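Local coordinates for SRPBCC family protein (Bacillus thuringiensis serovar konkukian, PDB 3F08) that is of unknown function but, as a member of the polyketide cyclase/lipid-transport family with a Bet v 1-like fold, probably binds a hydrophobic ligand, at residues 6-20 against 125-137. The protein carries 5 engineered substitutions. Residues are numbered along the deposited sequence; the frame is centred on the assembly and turned at random.
Engineered in segment 6-20: Thr14 (natural residue Pro).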
ATOM      1  N   THR B   6     -20.262  -2.458   8.865  1.00 21.43           N
ATOM      2  CA  THR B   6     -20.534  -3.477   9.854  1.00 24.31           C
ATOM      3  C   THR B   6     -19.289  -3.552  10.717  1.00 25.54           C
ATOM      4  O   THR B   6     -18.177  -3.303  10.250  1.00 24.82           O
ATOM      5  CB  THR B   6     -20.845  -4.856   9.228  1.00 24.93           C
ATOM      6  OG1 THR B   6     -21.296  -5.747  10.257  1.00 26.76           O
ATOM      7  CG2 THR B   6     -19.615  -5.442   8.565  1.00 26.10           C
ATOM      8  N   SER B   7     -19.480  -3.870  11.986  1.00 26.65           N
ATOM      9  CA  SER B   7     -18.367  -3.943  12.909  1.00 28.61           C
ATOM     10  C   SER B   7     -18.478  -5.180  13.776  1.00 28.50           C
ATOM     11  O   SER B   7     -19.557  -5.748  13.931  1.00 27.94           O
ATOM     12  CB  SER B   7     -18.353  -2.692  13.785  1.00 27.66           C
ATOM     13  OG  SER B   7     -17.441  -2.849  14.849  1.00 36.29           O
HETATM   14  N   MSE B   8     -17.351  -5.604  14.331  1.00 29.63           N
HETATM   15  CA  MSE B   8     -17.345  -6.764  15.201  1.00 31.79           C
HETATM   16  C   MSE B   8     -16.132  -6.740  16.108  1.00 27.93           C
HETATM   17  O   MSE B   8     -15.051  -6.297  15.717  1.00 25.45           O
HETATM   18  CB  MSE B   8     -17.363  -8.059  14.378  1.00 39.58           C
HETATM   19  CG  MSE B   8     -17.423  -9.330  15.227  1.00 52.21           C
HETATM   20 SE   MSE B   8     -17.988 -10.943  14.272  1.00 71.85          SE
HETATM   21  CE  MSE B   8     -19.891 -10.854  14.619  1.00 65.30           C
ATOM     22  N   GLU B   9     -16.325  -7.194  17.338  1.00 25.10           N
ATOM     23  CA  GLU B   9     -15.231  -7.265  18.286  1.00 23.95           C
ATOM     24  C   GLU B   9     -14.529  -8.574  17.997  1.00 21.19           C
ATOM     25  O   GLU B   9     -15.081  -9.649  18.230  1.00 21.36           O
ATOM     26  CB  GLU B   9     -15.748  -7.274  19.725  1.00 26.67           C
ATOM     27  CG  GLU B   9     -16.021  -5.899  20.315  1.00 33.39           C
ATOM     28  CD  GLU B   9     -14.752  -5.096  20.565  1.00 34.55           C
ATOM     29  OE1 GLU B   9     -13.809  -5.641  21.179  1.00 35.32           O
ATOM     30  OE2 GLU B   9     -14.704  -3.916  20.154  1.00 36.04           O
ATOM     31  N   ILE B  10     -13.319  -8.486  17.468  1.00 18.15           N
ATOM     32  CA  ILE B  10     -12.545  -9.674  17.165  1.00 14.72           C
ATOM     33  C   ILE B  10     -11.677  -9.994  18.371  1.00 15.40           C
ATOM     34  O   ILE B  10     -11.069  -9.092  18.954  1.00 13.28           O
ATOM     35  CB  ILE B  10     -11.669  -9.439  15.931  1.00 15.09           C
ATOM     36  CG1 ILE B  10     -12.572  -9.144  14.732  1.00 12.86           C
ATOM     37  CG2 ILE B  10     -10.781 -10.664  15.660  1.00 11.98           C
ATOM     38  CD1 ILE B  10     -13.536 -10.274  14.405  1.00 10.58           C
ATOM     39  N   PHE B  11     -11.617 -11.272  18.742  1.00 14.25           N
ATOM     40  CA  PHE B  11     -10.835 -11.684  19.905  1.00 14.99           C
ATOM     41  C   PHE B  11      -9.358 -11.831  19.626  1.00 14.93           C
ATOM     42  O   PHE B  11      -8.815 -12.933  19.662  1.00 14.92           O
ATOM     43  CB  PHE B  11     -11.354 -13.004  20.478  1.00 15.67           C
ATOM     44  CG  PHE B  11     -12.804 -12.976  20.843  1.00 15.82           C
ATOM     45  CD1 PHE B  11     -13.497 -11.768  20.903  1.00 14.94           C
ATOM     46  CD2 PHE B  11     -13.481 -14.160  21.132  1.00 16.55           C
ATOM     47  CE1 PHE B  11     -14.847 -11.732  21.251  1.00 16.46           C
ATOM     48  CE2 PHE B  11     -14.834 -14.143  21.482  1.00 16.75           C
ATOM     49  CZ  PHE B  11     -15.519 -12.925  21.542  1.00 16.61           C
ATOM     50  N   GLY B  12      -8.710 -10.707  19.356  1.00 15.33           N
ATOM     51  CA  GLY B  12      -7.284 -10.687  19.091  1.00 12.40           C
ATOM     52  C   GLY B  12      -6.833  -9.256  19.319  1.00 13.46           C
ATOM     53  O   GLY B  12      -7.613  -8.339  19.079  1.00 12.47           O
ATOM     54  N   SER B  13      -5.608  -9.041  19.793  1.00 12.00           N
ATOM     55  CA  SER B  13      -5.139  -7.673  20.015  1.00 13.51           C
ATOM     56  C   SER B  13      -5.102  -6.930  18.686  1.00 12.05           C
ATOM     57  O   SER B  13      -5.139  -7.548  17.627  1.00 13.75           O
ATOM     58  CB  SER B  13      -3.737  -7.671  20.625  1.00 13.09           C
ATOM     59  OG  SER B  13      -2.790  -8.177  19.703  1.00 11.26           O
ATOM     60  N   THR B  14      -5.027  -5.604  18.741  1.00 10.79           N
ATOM     61  CA  THR B  14      -4.975  -4.816  17.523  1.00 11.89           C
ATOM     62  C   THR B  14      -3.773  -5.231  16.674  1.00 11.64           C
ATOM     63  O   THR B  14      -3.865  -5.302  15.447  1.00  9.18           O
ATOM     64  CB  THR B  14      -4.918  -3.300  17.841  1.00 13.01           C
ATOM     65  OG1 THR B  14      -3.992  -3.059  18.911  1.00 14.37           O
ATOM     66  CG2 THR B  14      -6.302  -2.801  18.263  1.00 10.60           C
ATOM     67  N   GLU B  15      -2.660  -5.532  17.337  1.00 11.67           N
ATOM     68  CA  GLU B  15      -1.448  -5.944  16.651  1.00 13.58           C
ATOM     69  C   GLU B  15      -1.600  -7.294  15.949  1.00 13.02           C
ATOM     70  O   GLU B  15      -1.143  -7.455  14.821  1.00 13.45           O
ATOM     71  CB  GLU B  15      -0.266  -6.004  17.632  1.00 14.05           C
ATOM     72  CG  GLU B  15       0.218  -4.644  18.152  1.00 16.06           C
ATOM     73  CD  GLU B  15      -0.802  -3.940  19.041  1.00 17.96           C
ATOM     74  OE1 GLU B  15      -1.318  -4.573  19.986  1.00 21.13           O
ATOM     75  OE2 GLU B  15      -1.083  -2.748  18.803  1.00 19.02           O
ATOM     76  N   GLN B  16      -2.227  -8.265  16.612  1.00 14.01           N
ATOM     77  CA  GLN B  16      -2.420  -9.586  16.010  1.00 14.44           C
ATOM     78  C   GLN B  16      -3.334  -9.469  14.798  1.00 14.19           C
ATOM     79  O   GLN B  16      -3.023  -9.964  13.728  1.00 14.36           O
ATOM     80  CB  GLN B  16      -3.088 -10.560  16.982  1.00 15.67           C
ATOM     81  CG  GLN B  16      -2.392 -10.798  18.300  1.00 21.81           C
ATOM     82  CD  GLN B  16      -3.239 -11.681  19.213  1.00 26.82           C
ATOM     83  OE1 GLN B  16      -3.437 -12.872  18.937  1.00 30.42           O
ATOM     84  NE2 GLN B  16      -3.758 -11.101  20.292  1.00 23.71           N
ATOM     85  N   VAL B  17      -4.475  -8.815  14.987  1.00 12.98           N
ATOM     86  CA  VAL B  17      -5.438  -8.658  13.911  1.00 13.64           C
ATOM     87  C   VAL B  17      -4.880  -7.918  12.700  1.00 13.81           C
ATOM     88  O   VAL B  17      -5.047  -8.375  11.569  1.00 12.81           O
ATOM     89  CB  VAL B  17      -6.700  -7.926  14.396  1.00 13.26           C
ATOM     90  CG1 VAL B  17      -7.706  -7.809  13.242  1.00 10.99           C
ATOM     91  CG2 VAL B  17      -7.307  -8.683  15.574  1.00 10.99           C
ATOM     92  N   TRP B  18      -4.236  -6.775  12.926  1.00 13.52           N
ATOM     93  CA  TRP B  18      -3.674  -6.024  11.809  1.00 14.75           C
ATOM     94  C   TRP B  18      -2.527  -6.811  11.166  1.00 14.12           C
ATOM     95  O   TRP B  18      -2.317  -6.735   9.958  1.00 15.63           O
ATOM     96  CB  TRP B  18      -3.191  -4.643  12.262  1.00 13.31           C
ATOM     97  CG  TRP B  18      -2.603  -3.838  11.132  1.00 13.48           C
ATOM     98  CD1 TRP B  18      -1.293  -3.486  10.967  1.00 14.09           C
ATOM     99  CD2 TRP B  18      -3.305  -3.322   9.985  1.00 12.50           C
ATOM    100  NE1 TRP B  18      -1.134  -2.784   9.786  1.00 15.52           N
ATOM    101  CE2 TRP B  18      -2.351  -2.672   9.167  1.00 12.33           C
ATOM    102  CE3 TRP B  18      -4.642  -3.351   9.571  1.00 11.80           C
ATOM    103  CZ2 TRP B  18      -2.697  -2.049   7.955  1.00 11.99           C
ATOM    104  CZ3 TRP B  18      -4.990  -2.728   8.356  1.00 12.95           C
ATOM    105  CH2 TRP B  18      -4.013  -2.089   7.568  1.00 10.93           C
ATOM    106  N   GLN B  19      -1.795  -7.579  11.967  1.00 15.28           N
ATOM    107  CA  GLN B  19      -0.701  -8.385  11.428  1.00 16.75           C
ATOM    108  C   GLN B  19      -1.301  -9.364  10.426  1.00 16.31           C
ATOM    109  O   GLN B  19      -0.772  -9.568   9.337  1.00 17.16           O
ATOM    110  CB  GLN B  19      -0.009  -9.189  12.532  1.00 18.26           C
ATOM    111  CG  GLN B  19       1.503  -8.979  12.638  1.00 24.55           C
ATOM    112  CD  GLN B  19       2.237  -9.093  11.308  1.00 25.15           C
ATOM    113  OE1 GLN B  19       2.319 -10.168  10.705  1.00 25.78           O
ATOM    114  NE2 GLN B  19       2.775  -7.975  10.848  1.00 28.87           N
ATOM    115  N   LEU B  20      -2.421  -9.962  10.818  1.00 16.52           N
ATOM    116  CA  LEU B  20      -3.133 -10.941  10.006  1.00 15.61           C
ATOM    117  C   LEU B  20      -3.799 -10.346   8.762  1.00 14.89           C
ATOM    118  O   LEU B  20      -3.587 -10.830   7.647  1.00 13.56           O
ATOM    119  CB  LEU B  20      -4.207 -11.627  10.864  1.00 15.65           C
ATOM    120  CG  LEU B  20      -4.662 -13.072  10.618  1.00 20.03           C
ATOM    121  CD1 LEU B  20      -6.169 -13.132  10.556  1.00 17.18           C
ATOM    122  CD2 LEU B  20      -4.060 -13.619   9.349  1.00 19.80           C
ATOM    123  N   TYR B 125     -19.252  -8.266   3.976  1.00 13.84           N
ATOM    124  CA  TYR B 125     -18.455  -7.811   5.109  1.00 13.95           C
ATOM    125  C   TYR B 125     -18.710  -8.668   6.345  1.00 14.61           C
ATOM    126  O   TYR B 125     -17.776  -9.044   7.052  1.00 13.44           O
ATOM    127  CB  TYR B 125     -18.785  -6.358   5.452  1.00 11.83           C
ATOM    128  CG  TYR B 125     -18.503  -5.361   4.357  1.00 11.87           C
ATOM    129  CD1 TYR B 125     -17.722  -5.697   3.249  1.00 11.53           C
ATOM    130  CD2 TYR B 125     -18.982  -4.054   4.454  1.00  8.58           C
ATOM    131  CE1 TYR B 125     -17.424  -4.745   2.258  1.00 10.95           C
ATOM    132  CE2 TYR B 125     -18.695  -3.106   3.486  1.00 11.69           C
ATOM    133  CZ  TYR B 125     -17.916  -3.449   2.388  1.00 12.53           C
ATOM    134  OH  TYR B 125     -17.626  -2.486   1.442  1.00 12.24           O
ATOM    135  N   SER B 126     -19.981  -8.970   6.599  1.00 15.86           N
ATOM    136  CA  SER B 126     -20.366  -9.772   7.749  1.00 16.99           C
ATOM    137  C   SER B 126     -19.818 -11.198   7.699  1.00 17.06           C
ATOM    138  O   SER B 126     -19.462 -11.768   8.730  1.00 15.90           O
ATOM    139  CB  SER B 126     -21.886  -9.806   7.875  1.00 19.10           C
ATOM    140  OG  SER B 126     -22.266 -10.731   8.875  1.00 25.26           O
ATOM    141  N   ASP B 127     -19.760 -11.782   6.508  1.00 17.59           N
ATOM    142  CA  ASP B 127     -19.224 -13.136   6.368  1.00 18.04           C
ATOM    143  C   ASP B 127     -17.727 -13.114   6.611  1.00 16.64           C
ATOM    144  O   ASP B 127     -17.177 -14.015   7.245  1.00 16.47           O
ATOM    145  CB  ASP B 127     -19.481 -13.691   4.965  1.00 20.65           C
ATOM    146  CG  ASP B 127     -20.900 -14.172   4.781  1.00 25.01           C
ATOM    147  OD1 ASP B 127     -21.581 -14.419   5.802  1.00 25.58           O
ATOM    148  OD2 ASP B 127     -21.322 -14.324   3.613  1.00 26.70           O
ATOM    149  N   GLY B 128     -17.073 -12.078   6.092  1.00 16.72           N
ATOM    150  CA  GLY B 128     -15.637 -11.943   6.260  1.00 16.61           C
ATOM    151  C   GLY B 128     -15.219 -11.768   7.708  1.00 17.01           C
ATOM    152  O   GLY B 128     -14.232 -12.351   8.143  1.00 20.22           O
ATOM    153  N   LEU B 129     -15.965 -10.967   8.460  1.00 17.64           N
ATOM    154  CA  LEU B 129     -15.638 -10.738   9.860  1.00 17.50           C
ATOM    155  C   LEU B 129     -15.901 -11.981  10.700  1.00 17.57           C
ATOM    156  O   LEU B 129     -15.218 -12.216  11.690  1.00 18.89           O
ATOM    157  CB  LEU B 129     -16.423  -9.545  10.408  1.00 14.44           C
ATOM    158  CG  LEU B 129     -16.087  -8.196   9.760  1.00 16.87           C
ATOM    159  CD1 LEU B 129     -16.817  -7.089  10.497  1.00 17.61           C
ATOM    160  CD2 LEU B 129     -14.575  -7.951   9.807  1.00 16.35           C
ATOM    161  N   LYS B 130     -16.897 -12.773  10.319  1.00 18.74           N
ATOM    162  CA  LYS B 130     -17.168 -14.006  11.050  1.00 19.53           C
ATOM    163  C   LYS B 130     -16.003 -14.950  10.767  1.00 17.84           C
ATOM    164  O   LYS B 130     -15.567 -15.698  11.645  1.00 17.48           O
ATOM    165  CB  LYS B 130     -18.486 -14.637  10.590  1.00 22.76           C
ATOM    166  CG  LYS B 130     -19.729 -13.883  11.060  1.00 27.33           C
ATOM    167  CD  LYS B 130     -21.009 -14.552  10.574  1.00 32.99           C
ATOM    168  CE  LYS B 130     -22.253 -13.791  11.034  1.00 35.67           C
ATOM    169  NZ  LYS B 130     -23.493 -14.351  10.422  1.00 35.76           N
ATOM    170  N   ALA B 131     -15.495 -14.895   9.537  1.00 14.86           N
ATOM    171  CA  ALA B 131     -14.371 -15.727   9.133  1.00 14.09           C
ATOM    172  C   ALA B 131     -13.135 -15.275   9.907  1.00 13.40           C
ATOM    173  O   ALA B 131     -12.326 -16.097  10.328  1.00 11.85           O
ATOM    174  CB  ALA B 131     -14.134 -15.608   7.625  1.00 14.06           C
ATOM    175  N   LEU B 132     -13.000 -13.969  10.107  1.00 11.15           N
ATOM    176  CA  LEU B 132     -11.863 -13.442  10.856  1.00 13.14           C
ATOM    177  C   LEU B 132     -11.936 -13.909  12.317  1.00 15.04           C
ATOM    178  O   LEU B 132     -10.917 -14.228  12.931  1.00 15.34           O
ATOM    179  CB  LEU B 132     -11.862 -11.904  10.801  1.00 13.20           C
ATOM    180  CG  LEU B 132     -10.759 -11.172  11.579  1.00 13.58           C
ATOM    181  CD1 LEU B 132      -9.395 -11.623  11.080  1.00 13.10           C
ATOM    182  CD2 LEU B 132     -10.921  -9.658  11.421  1.00 10.96           C
ATOM    183  N   GLN B 133     -13.148 -13.937  12.872  1.00 15.44           N
ATOM    184  CA  GLN B 133     -13.342 -14.370  14.254  1.00 15.81           C
ATOM    185  C   GLN B 133     -12.942 -15.832  14.354  1.00 15.86           C
ATOM    186  O   GLN B 133     -12.274 -16.246  15.302  1.00 15.54           O
ATOM    187  CB  GLN B 133     -14.809 -14.210  14.685  1.00 14.87           C
ATOM    188  CG  GLN B 133     -15.062 -14.501  16.178  1.00 16.29           C
ATOM    189  CD  GLN B 133     -14.566 -13.385  17.106  1.00 18.05           C
ATOM    190  OE1 GLN B 133     -15.363 -12.650  17.699  1.00 18.76           O
ATOM    191  NE2 GLN B 133     -13.250 -13.255  17.228  1.00 13.11           N
ATOM    192  N   HIS B 134     -13.350 -16.612  13.361  1.00 16.26           N
ATOM    193  CA  HIS B 134     -13.034 -18.029  13.341  1.00 17.85           C
ATOM    194  C   HIS B 134     -11.526 -18.248  13.305  1.00 19.44           C
ATOM    195  O   HIS B 134     -11.006 -19.139  13.974  1.00 18.22           O
ATOM    196  CB  HIS B 134     -13.699 -18.698  12.135  1.00 20.73           C
ATOM    197  CG  HIS B 134     -13.311 -20.131  11.951  1.00 22.96           C
ATOM    198  ND1 HIS B 134     -12.322 -20.529  11.074  1.00 25.85           N
ATOM    199  CD2 HIS B 134     -13.766 -21.261  12.540  1.00 23.17           C
ATOM    200  CE1 HIS B 134     -12.187 -21.842  11.132  1.00 26.06           C
ATOM    201  NE2 HIS B 134     -13.053 -22.310  12.014  1.00 26.20           N
ATOM    202  N   ALA B 135     -10.830 -17.425  12.527  1.00 20.07           N
ATOM    203  CA  ALA B 135      -9.381 -17.520  12.408  1.00 22.06           C
ATOM    204  C   ALA B 135      -8.717 -17.310  13.764  1.00 23.18           C
ATOM    205  O   ALA B 135      -7.711 -17.946  14.079  1.00 25.74           O
ATOM    206  CB  ALA B 135      -8.875 -16.485  11.405  1.00 22.43           C
ATOM    207  N   PHE B 136      -9.282 -16.425  14.577  1.00 23.48           N
ATOM    208  CA  PHE B 136      -8.710 -16.165  15.888  1.00 25.58           C
ATOM    209  C   PHE B 136      -9.134 -17.138  16.975  1.00 28.44           C
ATOM    210  O   PHE B 136      -8.590 -17.126  18.079  1.00 29.78           O
ATOM    211  CB  PHE B 136      -8.994 -14.727  16.295  1.00 23.36           C
ATOM    212  CG  PHE B 136      -7.934 -13.779  15.847  1.00 21.82           C
ATOM    213  CD1 PHE B 136      -6.776 -13.611  16.606  1.00 21.30           C
ATOM    214  CD2 PHE B 136      -8.039 -13.124  14.622  1.00 19.45           C
ATOM    215  CE1 PHE B 136      -5.734 -12.804  16.150  1.00 20.75           C
ATOM    216  CE2 PHE B 136      -7.004 -12.318  14.156  1.00 17.98           C
ATOM    217  CZ  PHE B 136      -5.848 -12.157  14.919  1.00 17.95           C
ATOM    218  N   LEU B 137     -10.113 -17.975  16.664  1.00 31.66           N
ATOM    219  CA  LEU B 137     -10.562 -18.993  17.600  1.00 35.28           C
ATOM    220  C   LEU B 137      -9.559 -20.124  17.382  1.00 37.88           C
ATOM    221  O   LEU B 137      -9.372 -20.991  18.236  1.00 36.59           O
ATOM    222  CB  LEU B 137     -11.976 -19.465  17.239  1.00 34.08           C
ATOM    223  CG  LEU B 137     -13.178 -19.034  18.092  1.00 34.63           C
ATOM    224  CD1 LEU B 137     -13.143 -17.540  18.366  1.00 35.37           C
ATOM    225  CD2 LEU B 137     -14.462 -19.416  17.364  1.00 33.38           C
TER
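In the helix-grip fold of the Bet v 1-like clan, the long C-terminal helix lies against the curved antiparallel sheet, and Phe136, near the end of that helix, packs against Ile10 of the first strand, Gly12 of the following loop, and Val17 and Leu20 of the short helix. Strand 6-10 runs nearly parallel to helix 125-137, their axes 12° apart and 8.6 Å at closest approach. Val17 CG2 lies 3.8 Å from Phe136 CZ, while Gln16 CB meets the ring edge at CE1, 3.6 Å away. On the strand side, Ile10 splits its branches between two turns of the helix: CG2 approaches Phe136 CD2, and CG1 lies 3.7 Å from Leu132 CD2, the side chains crossing at about a right angle. The other methyl of Leu132, CD1, comes within 3.6 Å of Leu20 CD1, so this leucine bridges strand and short helix. Earlier in the strand, Thr6 CG2 and Leu129 CD1 point tip to tip at 3.8 Å, while Met8 sets its CB beside the same leucine methyl. Gln133 has CG anti to the backbone N (chi1 -174°) and a bend at chi2 that brings its amide over one face of the Phe11 ring, the planes 47° apart, and beside the Glu9 and Phe11 backbone. Thr6 CG2 also meets Tyr125 CB, 3.3 Å away; the tyrosine ring stacks on Trp103 and its hydroxyl is hydrogen-bonded to Tyr84 and Ser86. Strand 3-10 borders the sheet within the chain, pairing with strand 99-109; its face carrying Thr6 and Met8 fits the helix mainly through the shape of apolar side chains.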